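Probable glutamine synthetase (Pseudomonas aeruginosa, PDB 4HPP) belongs to the glutamine synthetase family, pairing an N-terminal domain with a larger catalytic domain in a multi-subunit assembly. Local coordinates at residues 106-111 and 339-344; 11-16 and 91-96. One frame throughout, in Å; residues are numbered along the deposited sequence.

Interaction 1 of 2, residues 106-111 and 339-344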
ATOM      1  N   ALA A 106      44.461 -29.184   7.883  1.00 55.98           N
ATOM      2  CA  ALA A 106      43.112 -29.397   7.369  1.00 57.77           C
ATOM      3  C   ALA A 106      42.508 -28.189   6.574  1.00 57.30           C
ATOM      4  O   ALA A 106      41.310 -28.204   6.221  1.00 55.46           O
ATOM      5  CB  ALA A 106      42.185 -29.916   8.456  1.00 50.42           C
ATOM      6  N   CYS A 107      43.344 -27.180   6.264  1.00 54.96           N
ATOM      7  CA  CYS A 107      42.930 -26.031   5.424  1.00 52.71           C
ATOM      8  C   CYS A 107      42.912 -26.326   3.905  1.00 56.56           C
ATOM      9  O   CYS A 107      43.963 -26.664   3.308  1.00 60.03           O
ATOM     10  CB  CYS A 107      43.791 -24.797   5.680  1.00 47.20           C
ATOM     11  SG  CYS A 107      43.336 -23.416   4.581  1.00 53.27           S
ATOM     12  N   PRO A 108      41.743 -26.135   3.274  1.00 47.60           N
ATOM     13  CA  PRO A 108      41.558 -26.571   1.902  1.00 47.35           C
ATOM     14  C   PRO A 108      42.182 -25.606   0.952  1.00 40.80           C
ATOM     15  O   PRO A 108      42.797 -26.070   0.008  1.00 40.52           O
ATOM     16  CB  PRO A 108      40.029 -26.667   1.725  1.00 49.16           C
ATOM     17  CG  PRO A 108      39.483 -26.509   3.095  1.00 55.02           C
ATOM     18  CD  PRO A 108      40.485 -25.693   3.871  1.00 48.83           C
ATOM     19  N   ARG A 109      42.082 -24.299   1.211  1.00 47.34           N
ATOM     20  CA  ARG A 109      42.869 -23.282   0.421  1.00 47.12           C
ATOM     21  C   ARG A 109      44.393 -23.557   0.401  1.00 46.61           C
ATOM     22  O   ARG A 109      45.001 -23.680  -0.666  1.00 43.82           O
ATOM     23  CB  ARG A 109      42.590 -21.827   0.846  1.00 45.62           C
ATOM     24  CG  ARG A 109      42.598 -20.916  -0.388  1.00 55.35           C
ATOM     25  CD  ARG A 109      42.224 -19.468  -0.193  1.00 42.67           C
ATOM     26  NE  ARG A 109      43.425 -18.705   0.067  1.00 52.34           N
ATOM     27  CZ  ARG A 109      43.842 -17.703  -0.673  1.00 46.89           C
ATOM     28  NH1 ARG A 109      44.906 -17.067  -0.298  1.00 57.85           N
ATOM     29  NH2 ARG A 109      43.184 -17.330  -1.752  1.00 48.14           N
ATOM     30  N   SER A 110      44.970 -23.751   1.587  1.00 50.59           N
ATOM     31  CA  SER A 110      46.387 -24.127   1.756  1.00 49.10           C
ATOM     32  C   SER A 110      46.783 -25.370   0.947  1.00 52.74           C
ATOM     33  O   SER A 110      47.738 -25.293   0.153  1.00 57.23           O
ATOM     34  CB  SER A 110      46.719 -24.331   3.252  1.00 54.66           C
ATOM     35  OG  SER A 110      46.874 -23.086   3.934  1.00 59.07           O
ATOM     36  N   LEU A 111      46.075 -26.501   1.149  1.00 51.31           N
ATOM     37  CA  LEU A 111      46.282 -27.712   0.333  1.00 46.71           C
ATOM     38  C   LEU A 111      46.304 -27.354  -1.157  1.00 53.74           C
ATOM     39  O   LEU A 111      47.252 -27.724  -1.862  1.00 50.70           O
ATOM     40  CB  LEU A 111      45.193 -28.742   0.566  1.00 44.48           C
ATOM     41  CG  LEU A 111      44.998 -29.767  -0.560  1.00 44.80           C
ATOM     42  CD1 LEU A 111      46.285 -30.550  -0.754  1.00 45.69           C
ATOM     43  CD2 LEU A 111      43.837 -30.710  -0.281  1.00 37.95           C
ATOM     44  N   THR A 339      28.096 -28.195  -4.312  1.00 49.03           N
ATOM     45  CA  THR A 339      28.198 -28.595  -2.912  1.00 43.55           C
ATOM     46  C   THR A 339      29.668 -28.811  -2.556  1.00 38.18           C
ATOM     47  O   THR A 339      30.016 -28.995  -1.387  1.00 35.66           O
ATOM     48  CB  THR A 339      27.409 -29.892  -2.577  1.00 46.29           C
ATOM     49  OG1 THR A 339      27.961 -30.977  -3.313  1.00 44.43           O
ATOM     50  CG2 THR A 339      25.973 -29.749  -2.934  1.00 43.90           C
ATOM     51  N   THR A 340      30.541 -28.765  -3.552  1.00 39.08           N
ATOM     52  CA  THR A 340      31.999 -28.838  -3.260  1.00 43.50           C
ATOM     53  C   THR A 340      32.614 -27.625  -2.603  1.00 38.45           C
ATOM     54  O   THR A 340      32.001 -26.585  -2.519  1.00 40.67           O
ATOM     55  CB  THR A 340      32.831 -29.005  -4.531  1.00 42.37           C
ATOM     56  OG1 THR A 340      32.560 -27.902  -5.410  1.00 42.98           O
ATOM     57  CG2 THR A 340      32.484 -30.329  -5.155  1.00 42.28           C
ATOM     58  N   CYS A 341      33.839 -27.800  -2.117  1.00 44.89           N
ATOM     59  CA  CYS A 341      34.721 -26.703  -1.756  1.00 45.27           C
ATOM     60  C   CYS A 341      35.684 -26.390  -2.945  1.00 41.33           C
ATOM     61  O   CYS A 341      36.657 -27.083  -3.162  1.00 42.06           O
ATOM     62  CB  CYS A 341      35.444 -27.013  -0.433  1.00 41.34           C
ATOM     63  SG  CYS A 341      36.949 -26.026  -0.205  1.00 53.08           S
ATOM     64  N   PRO A 342      35.407 -25.350  -3.742  1.00 50.64           N
ATOM     65  CA  PRO A 342      36.251 -25.105  -4.964  1.00 47.12           C
ATOM     66  C   PRO A 342      37.752 -25.487  -4.863  1.00 42.64           C
ATOM     67  O   PRO A 342      38.287 -26.162  -5.752  1.00 58.12           O
ATOM     68  CB  PRO A 342      36.084 -23.604  -5.195  1.00 45.84           C
ATOM     69  CG  PRO A 342      34.730 -23.289  -4.641  1.00 48.49           C
ATOM     70  CD  PRO A 342      34.307 -24.363  -3.639  1.00 45.64           C
ATOM     71  N   HIS A 343      38.419 -25.072  -3.794  1.00 46.03           N
ATOM     72  CA  HIS A 343      39.830 -25.421  -3.491  1.00 41.92           C
ATOM     73  C   HIS A 343      40.107 -26.837  -3.256  1.00 46.46           C
ATOM     74  O   HIS A 343      41.129 -27.316  -3.713  1.00 47.18           O
ATOM     75  CB  HIS A 343      40.234 -24.728  -2.251  1.00 43.80           C
ATOM     76  CG  HIS A 343      39.897 -23.277  -2.274  1.00 50.53           C
ATOM     77  ND1 HIS A 343      38.764 -22.801  -1.751  1.00 49.73           N
ATOM     78  CD2 HIS A 343      40.583 -22.188  -2.811  1.00 45.71           C
ATOM     79  CE1 HIS A 343      38.718 -21.453  -1.947  1.00 49.96           C
ATOM     80  NE2 HIS A 343      39.838 -21.090  -2.584  1.00 48.27           N
ATOM     81  N   LEU A 344      39.233 -27.530  -2.507  1.00 47.26           N
ATOM     82  CA  LEU A 344      39.435 -28.952  -2.278  1.00 45.51           C
ATOM     83  C   LEU A 344      39.188 -29.740  -3.566  1.00 47.28           C
ATOM     84  O   LEU A 344      39.970 -30.604  -3.958  1.00 51.63           O
ATOM     85  CB  LEU A 344      38.587 -29.447  -1.099  1.00 55.08           C
ATOM     86  CG  LEU A 344      38.636 -30.956  -0.816  1.00 52.86           C
ATOM     87  CD1 LEU A 344      40.043 -31.308  -0.360  1.00 58.71           C
ATOM     88  CD2 LEU A 344      37.593 -31.399   0.193  1.00 48.86           C
TER
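Arg109 and His343 meet side chain to side chain where the first turns of two helices, 108-121 and 342-358, pack together inside the catalytic domain of this glutamine synthetase homologue. The aliphatic part of the arginine does the touching: CG of Arg109 lies over one face of the imidazole, 3.4 Å from CD2 of His343. Beyond CG the chain bends at chi3 (92°), and the guanidinium plane stands 72° from that of the ring. Its charged end is directed elsewhere, to salt bridges with Asp71 and Asp200, while NE2 of His343 hydrogen-bonds to the other carboxylate oxygen of Asp200. One aspartate of helix 196-216 therefore ties down both side chains, and probably favours a proton on the imidazole nitrogen facing it.

Apolar packing completes the contact. CB of Pro108 rests 3.7 Å from SG of Cys341, and farther along the helices a methyl of Leu111, CD2, approaches CD1 of Leu344 at 3.8 Å, the two leucines crossing at a slant near Leu412 and Tyr416 of helix 410-427. Both helices begin with a cysteine at the N-cap followed by proline. With SG anti to the backbone N (chi1 177°), Cys107 accepts an almost straight bond from N of Ser110; SG of Cys341 likewise caps N of Leu344, at 3.6 Å.

Interaction 2 of 2, residues 11-16 and 91-96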
ATOM      1  N   SER A  11      34.679  -8.834   5.937  1.00 39.35           N
ATOM      2  CA  SER A  11      34.783 -10.203   6.396  1.00 41.05           C
ATOM      3  C   SER A  11      36.081 -10.912   6.016  1.00 43.52           C
ATOM      4  O   SER A  11      36.609 -10.705   4.951  1.00 50.27           O
ATOM      5  CB  SER A  11      33.592 -11.020   5.898  1.00 43.89           C
ATOM      6  OG  SER A  11      32.465 -10.895   6.756  1.00 46.82           O
ATOM      7  N   PHE A  12      36.606 -11.736   6.921  1.00 51.61           N
ATOM      8  CA  PHE A  12      37.584 -12.773   6.601  1.00 50.36           C
ATOM      9  C   PHE A  12      36.793 -14.111   6.480  1.00 52.11           C
ATOM     10  O   PHE A  12      36.073 -14.518   7.410  1.00 47.15           O
ATOM     11  CB  PHE A  12      38.660 -12.932   7.704  1.00 46.62           C
ATOM     12  CG  PHE A  12      39.446 -11.691   8.011  1.00 46.16           C
ATOM     13  CD1 PHE A  12      39.580 -10.643   7.069  1.00 47.17           C
ATOM     14  CD2 PHE A  12      40.101 -11.557   9.244  1.00 49.75           C
ATOM     15  CE1 PHE A  12      40.322  -9.505   7.363  1.00 41.11           C
ATOM     16  CE2 PHE A  12      40.864 -10.391   9.543  1.00 45.68           C
ATOM     17  CZ  PHE A  12      40.948  -9.370   8.604  1.00 44.01           C
ATOM     18  N   VAL A  13      36.945 -14.775   5.333  1.00 48.01           N
ATOM     19  CA  VAL A  13      36.279 -16.030   5.056  1.00 42.43           C
ATOM     20  C   VAL A  13      37.185 -17.227   4.817  1.00 43.60           C
ATOM     21  O   VAL A  13      38.351 -17.094   4.419  1.00 46.78           O
ATOM     22  CB  VAL A  13      35.327 -15.893   3.870  1.00 42.25           C
ATOM     23  CG1 VAL A  13      34.339 -14.784   4.138  1.00 40.78           C
ATOM     24  CG2 VAL A  13      36.074 -15.614   2.579  1.00 45.98           C
ATOM     25  N   THR A  14      36.623 -18.410   5.050  1.00 42.44           N
ATOM     26  CA  THR A  14      37.229 -19.655   4.591  1.00 39.32           C
ATOM     27  C   THR A  14      36.094 -20.454   4.046  1.00 46.49           C
ATOM     28  O   THR A  14      34.941 -20.265   4.471  1.00 47.08           O
ATOM     29  CB  THR A  14      37.883 -20.422   5.731  1.00 40.13           C
ATOM     30  OG1 THR A  14      38.557 -21.584   5.214  1.00 41.05           O
ATOM     31  CG2 THR A  14      36.867 -20.723   6.815  1.00 33.67           C
ATOM     32  N   THR A  15      36.383 -21.306   3.071  1.00 44.78           N
ATOM     33  CA  THR A  15      35.359 -22.168   2.505  1.00 41.81           C
ATOM     34  C   THR A  15      35.693 -23.564   3.003  1.00 44.48           C
ATOM     35  O   THR A  15      36.778 -24.064   2.729  1.00 48.42           O
ATOM     36  CB  THR A  15      35.348 -22.057   0.983  1.00 43.11           C
ATOM     37  OG1 THR A  15      35.024 -20.710   0.654  1.00 44.11           O
ATOM     38  CG2 THR A  15      34.346 -23.029   0.320  1.00 39.14           C
ATOM     39  N   ASP A  16      34.795 -24.161   3.796  1.00 47.41           N
ATOM     40  CA  ASP A  16      35.167 -25.373   4.502  1.00 46.72           C
ATOM     41  C   ASP A  16      34.924 -26.561   3.642  1.00 49.74           C
ATOM     42  O   ASP A  16      34.569 -26.413   2.469  1.00 47.62           O
ATOM     43  CB  ASP A  16      34.498 -25.496   5.874  1.00 48.50           C
ATOM     44  CG  ASP A  16      33.020 -25.609   5.781  1.00 49.80           C
ATOM     45  OD1 ASP A  16      32.316 -25.260   6.757  1.00 51.03           O
ATOM     46  OD2 ASP A  16      32.567 -26.051   4.720  1.00 45.03           O
ATOM     47  N   TYR A  91      35.118  -8.608   1.524  1.00 34.48           N
ATOM     48  CA  TYR A  91      35.725  -9.726   2.285  1.00 38.38           C
ATOM     49  C   TYR A  91      36.962 -10.219   1.559  1.00 38.84           C
ATOM     50  O   TYR A  91      37.122  -9.951   0.375  1.00 44.66           O
ATOM     51  CB  TYR A  91      34.721 -10.928   2.454  1.00 38.27           C
ATOM     52  CG  TYR A  91      34.408 -11.561   1.130  1.00 35.69           C
ATOM     53  CD1 TYR A  91      35.230 -12.541   0.578  1.00 39.22           C
ATOM     54  CD2 TYR A  91      33.295 -11.165   0.406  1.00 31.58           C
ATOM     55  CE1 TYR A  91      34.918 -13.129  -0.671  1.00 38.80           C
ATOM     56  CE2 TYR A  91      32.965 -11.748  -0.816  1.00 35.25           C
ATOM     57  CZ  TYR A  91      33.793 -12.714  -1.369  1.00 41.15           C
ATOM     58  OH  TYR A  91      33.473 -13.231  -2.618  1.00 42.32           O
ATOM     59  N   LEU A  92      37.801 -10.946   2.288  1.00 39.85           N
ATOM     60  CA  LEU A  92      39.046 -11.539   1.826  1.00 44.13           C
ATOM     61  C   LEU A  92      39.099 -13.036   2.204  1.00 51.41           C
ATOM     62  O   LEU A  92      38.691 -13.430   3.318  1.00 49.94           O
ATOM     63  CB  LEU A  92      40.239 -10.876   2.534  1.00 41.27           C
ATOM     64  CG  LEU A  92      40.521  -9.397   2.370  1.00 41.76           C
ATOM     65  CD1 LEU A  92      39.723  -8.587   3.366  1.00 40.83           C
ATOM     66  CD2 LEU A  92      42.001  -9.104   2.562  1.00 41.90           C
ATOM     67  N   HIS A  93      39.633 -13.852   1.293  1.00 51.60           N
ATOM     68  CA  HIS A  93      39.867 -15.254   1.538  1.00 46.17           C
ATOM     69  C   HIS A  93      41.094 -15.366   2.386  1.00 53.02           C
ATOM     70  O   HIS A  93      42.038 -14.563   2.248  1.00 57.50           O
ATOM     71  CB  HIS A  93      40.066 -16.005   0.253  1.00 40.43           C
ATOM     72  CG  HIS A  93      38.947 -15.836  -0.711  1.00 43.10           C
ATOM     73  ND1 HIS A  93      37.986 -16.780  -0.880  1.00 43.69           N
ATOM     74  CD2 HIS A  93      38.641 -14.782  -1.594  1.00 43.84           C
ATOM     75  CE1 HIS A  93      37.088 -16.340  -1.814  1.00 49.15           C
ATOM     76  NE2 HIS A  93      37.490 -15.115  -2.251  1.00 47.54           N
ATOM     77  N   GLY A  94      41.094 -16.355   3.276  1.00 45.55           N
ATOM     78  CA  GLY A  94      42.171 -16.504   4.197  1.00 50.72           C
ATOM     79  C   GLY A  94      42.572 -17.954   4.251  1.00 55.18           C
ATOM     80  O   GLY A  94      41.803 -18.859   3.841  1.00 57.83           O
ATOM     81  N   ASN A  95      43.787 -18.172   4.746  1.00 52.26           N
ATOM     82  CA  ASN A  95      44.245 -19.513   5.063  1.00 54.91           C
ATOM     83  C   ASN A  95      44.216 -19.690   6.605  1.00 54.20           C
ATOM     84  O   ASN A  95      44.448 -18.717   7.335  1.00 60.32           O
ATOM     85  CB  ASN A  95      45.656 -19.758   4.515  1.00 49.08           C
ATOM     86  CG  ASN A  95      45.878 -19.212   3.104  1.00 49.13           C
ATOM     87  OD1 ASN A  95      45.044 -19.360   2.207  1.00 48.20           O
ATOM     88  ND2 ASN A  95      47.034 -18.584   2.901  1.00 48.81           N
ATOM     89  N   LEU A  96      43.911 -20.912   7.070  1.00 49.97           N
ATOM     90  CA  LEU A  96      43.933 -21.318   8.485  1.00 48.07           C
ATOM     91  C   LEU A  96      45.298 -21.809   8.936  1.00 53.72           C
ATOM     92  O   LEU A  96      45.926 -22.658   8.279  1.00 56.33           O
ATOM     93  CB  LEU A  96      42.921 -22.436   8.721  1.00 43.80           C
ATOM     94  CG  LEU A  96      41.446 -22.093   8.520  1.00 38.62           C
ATOM     95  CD1 LEU A  96      40.562 -23.325   8.670  1.00 44.29           C
ATOM     96  CD2 LEU A  96      40.993 -21.068   9.540  1.00 37.98           C
TER
HETATM   97  O   HOH W   1      37.181 -19.059   0.402  1.00 54.24           O
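Ser11 to Val13 run parallel to Tyr91 to His93 as neighbouring inner strands of the mixed five-stranded sheet of the N-terminal domain, their short axes 4.7 Å apart at closest and inclined by 38°. The hydrogen bonds alternate in the usual parallel manner: N of Leu92 donates to O of Ser11 at 2.9 Å, and O of Leu92 accepts from N of Val13 at 3.0 Å. The next bond, from N of Gly94 to O of Val13, is weak, with an angle of only 134° at the hydrogen, and the strands spread beyond it.

Side chains pair on both faces. On one, Phe12 and Leu92 lie side by side and point the same way, CD1 of the leucine reaching the edge of the phenyl ring near its plane, 4.1 Å from CE1 of Phe12. The other face carries Ser11, Val13, Tyr91 and His93. Tyr91 takes the less common chi1 of 66°, with CG between the backbone N and the carbonyl carbon, and its ring crosses Val13 obliquely; CD1 of the tyrosine is 3.8 Å from CG2 of the valine. The same methyl, CG2 of Val13, sits over a face of the His93 imidazole. Leu150 of a second subunit packs on Ser11 and Tyr91, so this face also meets the subunit interface.

A water in the plane of the imidazole bridges ND1 of His93 and OG1 of Thr15, 2.7 Å from each. NE2 of His93 and OH of Tyr91 both hydrogen-bond to OD1 of Asn204 on helix 196-216. Both nitrogens of this buried imidazole thus have a partner, the water on one and Asn204 on the other, and its rotation is probably fixed.

Interaction 2 comes first along the chain and belongs to the N-terminal domain; interaction 1 follows in the catalytic domain. Their centres are 11 Å apart and they touch directly. Strand 89-97 leads by a short connection into helix 108-121, whose Arg109 reaches back to the strand: its NE lies 2.8 Å from OD1 of Asn95, a probable hydrogen bond. Cys341, at the start of helix 342-358, packs against the backbone of Thr15 and Asp16 where strand 9-15 ends. Helix 196-216 serves both contacts, through Asp200 in interaction 1 and Asn204 in interaction 2. The two contacts thus lie together where the N-terminal sheet meets the helices of the catalytic domain.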